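Local coordinates for protein DNA helicase RecQ (Deinococcus radiodurans, PDB 4Q48) that probably couples ATP hydrolysis to the unwinding of duplex DNA, translocating in the 3'-5' direction, with this chain forming the catalytic core, at residues A[312-317]-A[370-375]; A[308-313]-A[321-326]. One frame throughout, in Å; residues are numbered along the deposited sequence.

How the interactions relate
Interaction 2 uses the end of strand 305-310 in the second RecA-like lobe of the helicase, interaction 1 the loop that follows it; the ranges overlap at Asp312 and Leu313, of which only Leu313 touches, and that in interaction 1. Interaction 2 is internal to that lobe, holding helix 317-324 against the strand; interaction 1 joins the loop and the first residue of helix 317-324 to helix 359-376 of the zinc-binding region. Their centres lie 11 Å apart, and they meet where Pro314 CB comes within 4.1 Å of Glu323 OE1. Tyr320 links them further, since its ring meets that of His310 and its OH bonds to Tyr375 OH. The zinc held by Cys381, Cys398, Cys401 and Cys404 is about 9 Å from the side chain of Tyr375.

Interaction 1: A[312-317]-A[370-375]; sequences DLPKSM and DALLTY
Leu372 and Met317 dominate the seam between a RecA-like lobe and the RecQ zinc-binding region, where helix 359-376 packs on the loop leading from strand 305-310 into helix 317-324. No hydrogen bond crosses between 312-317 and 370-375, so apolar contact does most of the work. With CG anti to the backbone N (chi1 -175°), Leu372 extends both methyls to the loop: CD2 settles 3.8 Å from Pro314 CD and also faces the Pro314 carbonyl oxygen, while CD1 sits 3.6 Å from Met317 SD. Leu313 joins more loosely, its CD1 4.4 Å from Leu373 CD2, and it rests on Met338 and Tyr340 of strand 334-340 as well. On the other flank, Met317 CG meets Ala371 CB at 4.2 Å.

The second kind of interaction is Met-aromatic. Met317 SD lies 4.7 Å from the centroid of the Tyr375 ring and 44° off its normal, an oblique approach. Bends at chi2 and chi3 fold the thioether round to the tyrosine.

Two hydroxyls find partners beyond the two segments: Ser316 OG caps helix 317-324 at Gly319 N, and Tyr375 OH pairs with Tyr320 OH. Beyond the sulfur, the Met317 methyl CE ends 3.5 Å from Tyr375 CB.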
# COMPACT_ATOMS: atom_id res chain seq x y z
N ASP A 312 5.63 12.16 -14.58
CA ASP A 312 5.59 12.99 -13.39
C ASP A 312 5.54 12.07 -12.19
O ASP A 312 5.25 10.87 -12.31
CB ASP A 312 4.37 13.94 -13.36
CG ASP A 312 4.32 14.89 -14.53
OD1 ASP A 312 5.27 15.69 -14.71
OD2 ASP A 312 3.30 14.86 -15.26
N LEU A 313 5.83 12.63 -11.02
CA LEU A 313 5.73 11.87 -9.79
C LEU A 313 4.29 11.50 -9.51
O LEU A 313 3.39 12.34 -9.62
CB LEU A 313 6.30 12.65 -8.62
CG LEU A 313 7.81 12.61 -8.49
CD1 LEU A 313 8.21 13.44 -7.27
CD2 LEU A 313 8.28 11.17 -8.38
N PRO A 314 4.06 10.24 -9.13
CA PRO A 314 2.73 9.84 -8.68
C PRO A 314 2.42 10.53 -7.35
O PRO A 314 3.32 11.15 -6.80
CB PRO A 314 2.86 8.33 -8.49
CG PRO A 314 4.21 7.97 -8.98
CD PRO A 314 5.05 9.17 -8.94
N LYS A 315 1.21 10.40 -6.84
CA LYS A 315 0.87 11.07 -5.58
C LYS A 315 1.36 10.27 -4.36
O LYS A 315 1.51 10.81 -3.27
CB LYS A 315 -0.64 11.31 -5.46
CG LYS A 315 -1.29 11.85 -6.74
CD LYS A 315 -2.49 12.77 -6.41
CE LYS A 315 -3.47 12.95 -7.60
NZ LYS A 315 -4.94 13.05 -7.27
N SER A 316 1.60 8.99 -4.55
CA SER A 316 2.05 8.15 -3.46
C SER A 316 2.64 6.82 -3.94
O SER A 316 2.52 6.47 -5.12
CB SER A 316 0.88 7.88 -2.53
OG SER A 316 -0.13 7.17 -3.21
N MET A 317 3.24 6.09 -3.01
CA MET A 317 3.69 4.72 -3.26
C MET A 317 2.50 3.80 -3.58
O MET A 317 2.60 2.93 -4.44
CB MET A 317 4.47 4.17 -2.06
CG MET A 317 5.85 4.76 -1.87
SD MET A 317 6.99 4.34 -3.20
CE MET A 317 7.66 2.79 -2.61
N ASP A 370 7.84 11.57 1.30
CA ASP A 370 9.14 11.14 1.80
C ASP A 370 9.36 9.67 1.46
O ASP A 370 10.47 9.26 1.09
CB ASP A 370 9.26 11.34 3.31
CG ASP A 370 10.59 10.83 3.87
OD1 ASP A 370 11.66 11.51 3.73
OD2 ASP A 370 10.56 9.71 4.44
N ALA A 371 8.30 8.89 1.60
CA ALA A 371 8.36 7.51 1.26
C ALA A 371 8.73 7.40 -0.22
O ALA A 371 9.69 6.71 -0.58
CB ALA A 371 7.06 6.85 1.53
N LEU A 372 7.99 8.13 -1.06
CA LEU A 372 8.16 8.00 -2.50
C LEU A 372 9.58 8.39 -2.95
O LEU A 372 10.25 7.64 -3.66
CB LEU A 372 7.11 8.86 -3.20
CG LEU A 372 7.05 8.77 -4.73
CD1 LEU A 372 7.04 7.32 -5.19
CD2 LEU A 372 5.78 9.45 -5.18
N LEU A 373 10.03 9.55 -2.48
CA LEU A 373 11.39 10.03 -2.73
C LEU A 373 12.46 9.05 -2.23
O LEU A 373 13.48 8.84 -2.89
CB LEU A 373 11.59 11.40 -2.08
CG LEU A 373 10.86 12.56 -2.78
CD1 LEU A 373 11.19 13.87 -2.12
CD2 LEU A 373 11.27 12.62 -4.22
N THR A 374 12.23 8.44 -1.08
CA THR A 374 13.17 7.45 -0.59
C THR A 374 13.26 6.27 -1.55
O THR A 374 14.35 5.75 -1.79
CB THR A 374 12.79 7.01 0.81
OG1 THR A 374 12.95 8.14 1.67
CG2 THR A 374 13.66 5.90 1.30
N TYR A 375 12.13 5.86 -2.13
CA TYR A 375 12.13 4.80 -3.14
C TYR A 375 12.84 5.29 -4.41
O TYR A 375 13.64 4.56 -4.98
CB TYR A 375 10.70 4.34 -3.46
CG TYR A 375 10.57 3.53 -4.73
CD1 TYR A 375 11.08 2.24 -4.82
CD2 TYR A 375 9.94 4.06 -5.85
CE1 TYR A 375 10.96 1.51 -5.99
CE2 TYR A 375 9.82 3.34 -7.01
CZ TYR A 375 10.32 2.05 -7.07
OH TYR A 375 10.18 1.32 -8.23

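Interaction 2: A[308-313]-A[321-326]; sequences VAHLDL and YQETGR
His310 reaches from strand 305-310 to Glu323 on helix 317-324 within a beta-alpha-beta unit of the second RecA-like lobe; the unit is completed by strand 334-340, parallel to the first and beside it in the sheet. The sequence from Gln322 to Arg326 fits the start of helicase motif VI, whose glycine and arginines recur in this superfamily.

The CB of His310 leaves the strand toward the helix, and CG stands anti to the carbonyl carbon (chi1 -82°), which presents the far edge of the imidazole to Glu323. Going round the ring, CD2 passes 3.5 Å from Glu323 OE1. CE1 lies 3.8 Å from Glu323 CB and 3.9 Å from Thr324 CG2, both of which come in at the ring edge. At the tip, NE2 donates a nearly straight hydrogen bond of 2.6 Å to Glu323 OE1 (170°). The oxygen lies in the ring plane, although the carboxylate is turned 32° from the imidazole. Tyr242 and Tyr320 also meet the ring. Without the imidazole, as with an alanine here, the OE1 of buried Glu323 is likely to lose this N-H donor, and a gap would probably open between strand and helix beside the two tyrosines.

Thr324 turns its hydroxyl to its own helix, where OG1 bonds to Tyr320 O. Two residues back along the strand from His310, Val308 packs against the backbone of Glu323 and Thr324: CG1 lies 4.0 Å from Thr324 CA, and CG2 touches Glu323 O at 3.7 Å.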
# COMPACT_ATOMS: atom_id res chain seq x y z
N VAL A 308 4.44 0.75 -18.38
CA VAL A 308 3.83 1.90 -17.76
C VAL A 308 4.88 2.97 -17.54
O VAL A 308 5.87 2.76 -16.83
CB VAL A 308 3.14 1.57 -16.45
CG1 VAL A 308 2.86 2.84 -15.69
CG2 VAL A 308 1.83 0.89 -16.74
N ALA A 309 4.64 4.13 -18.14
CA ALA A 309 5.53 5.27 -18.06
C ALA A 309 5.00 6.34 -17.13
O ALA A 309 3.85 6.76 -17.25
CB ALA A 309 5.74 5.86 -19.45
N HIS A 310 5.86 6.83 -16.23
CA HIS A 310 5.49 7.97 -15.41
C HIS A 310 6.31 9.18 -15.81
O HIS A 310 7.54 9.17 -15.71
CB HIS A 310 5.66 7.64 -13.93
CG HIS A 310 4.51 6.88 -13.34
ND1 HIS A 310 4.50 5.50 -13.25
CD2 HIS A 310 3.33 7.31 -12.82
CE1 HIS A 310 3.36 5.12 -12.69
NE2 HIS A 310 2.64 6.19 -12.42
N LEU A 311 5.64 10.24 -16.27
CA LEU A 311 6.34 11.41 -16.76
C LEU A 311 6.29 12.50 -15.69
O LEU A 311 6.84 13.60 -15.85
CB LEU A 311 5.71 11.89 -18.06
CG LEU A 311 6.22 11.14 -19.28
CD1 LEU A 311 5.45 11.55 -20.53
CD2 LEU A 311 7.70 11.34 -19.48
N ASP A 312 5.63 12.16 -14.58
CA ASP A 312 5.59 12.99 -13.39
C ASP A 312 5.54 12.07 -12.19
O ASP A 312 5.25 10.87 -12.31
CB ASP A 312 4.37 13.94 -13.36
CG ASP A 312 4.32 14.89 -14.53
OD1 ASP A 312 5.27 15.69 -14.71
OD2 ASP A 312 3.30 14.86 -15.26
N LEU A 313 5.83 12.63 -11.02
CA LEU A 313 5.73 11.87 -9.79
C LEU A 313 4.29 11.50 -9.51
O LEU A 313 3.39 12.34 -9.62
CB LEU A 313 6.30 12.65 -8.62
CG LEU A 313 7.81 12.61 -8.49
CD1 LEU A 313 8.21 13.44 -7.27
CD2 LEU A 313 8.28 11.17 -8.38
N TYR A 321 2.28 1.93 -7.11
CA TYR A 321 2.14 0.48 -7.20
C TYR A 321 0.88 0.06 -7.99
O TYR A 321 0.92 -0.89 -8.78
CB TYR A 321 2.09 -0.13 -5.81
CG TYR A 321 1.97 -1.61 -5.84
CD1 TYR A 321 3.10 -2.41 -5.99
CD2 TYR A 321 0.73 -2.22 -5.77
CE1 TYR A 321 2.99 -3.80 -6.03
CE2 TYR A 321 0.60 -3.59 -5.82
CZ TYR A 321 1.73 -4.37 -5.94
OH TYR A 321 1.57 -5.72 -5.98
N GLN A 322 -0.23 0.76 -7.80
CA GLN A 322 -1.43 0.35 -8.51
C GLN A 322 -1.22 0.70 -9.98
O GLN A 322 -1.57 -0.08 -10.87
CB GLN A 322 -2.70 1.02 -7.98
CG GLN A 322 -3.81 1.03 -9.05
CD GLN A 322 -5.01 1.92 -8.75
OE1 GLN A 322 -4.87 3.08 -8.34
NE2 GLN A 322 -6.21 1.40 -9.02
N GLU A 323 -0.62 1.85 -10.25
CA GLU A 323 -0.45 2.26 -11.63
C GLU A 323 0.54 1.36 -12.39
O GLU A 323 0.18 0.78 -13.39
CB GLU A 323 -0.03 3.72 -11.70
CG GLU A 323 -1.17 4.66 -11.52
CD GLU A 323 -0.74 5.99 -10.93
OE1 GLU A 323 0.42 6.39 -11.15
OE2 GLU A 323 -1.56 6.63 -10.21
N THR A 324 1.77 1.22 -11.91
CA THR A 324 2.70 0.31 -12.54
C THR A 324 2.12 -1.11 -12.62
O THR A 324 2.46 -1.88 -13.53
CB THR A 324 4.05 0.24 -11.79
OG1 THR A 324 3.83 -0.29 -10.49
CG2 THR A 324 4.71 1.59 -11.69
N GLY A 325 1.29 -1.46 -11.65
CA GLY A 325 0.76 -2.80 -11.54
C GLY A 325 -0.20 -3.17 -12.64
O GLY A 325 -0.58 -4.32 -12.76
N ARG A 326 -0.60 -2.20 -13.45
CA ARG A 326 -1.50 -2.49 -14.56
C ARG A 326 -0.77 -3.10 -15.71
O ARG A 326 -1.37 -3.45 -16.73
CB ARG A 326 -2.22 -1.24 -15.03
CG ARG A 326 -3.15 -0.65 -14.03
CD ARG A 326 -4.18 0.19 -14.69
NE ARG A 326 -5.36 0.36 -13.85
CZ ARG A 326 -5.50 1.36 -12.99
NH1 ARG A 326 -4.53 2.26 -12.88
NH2 ARG A 326 -6.62 1.46 -12.27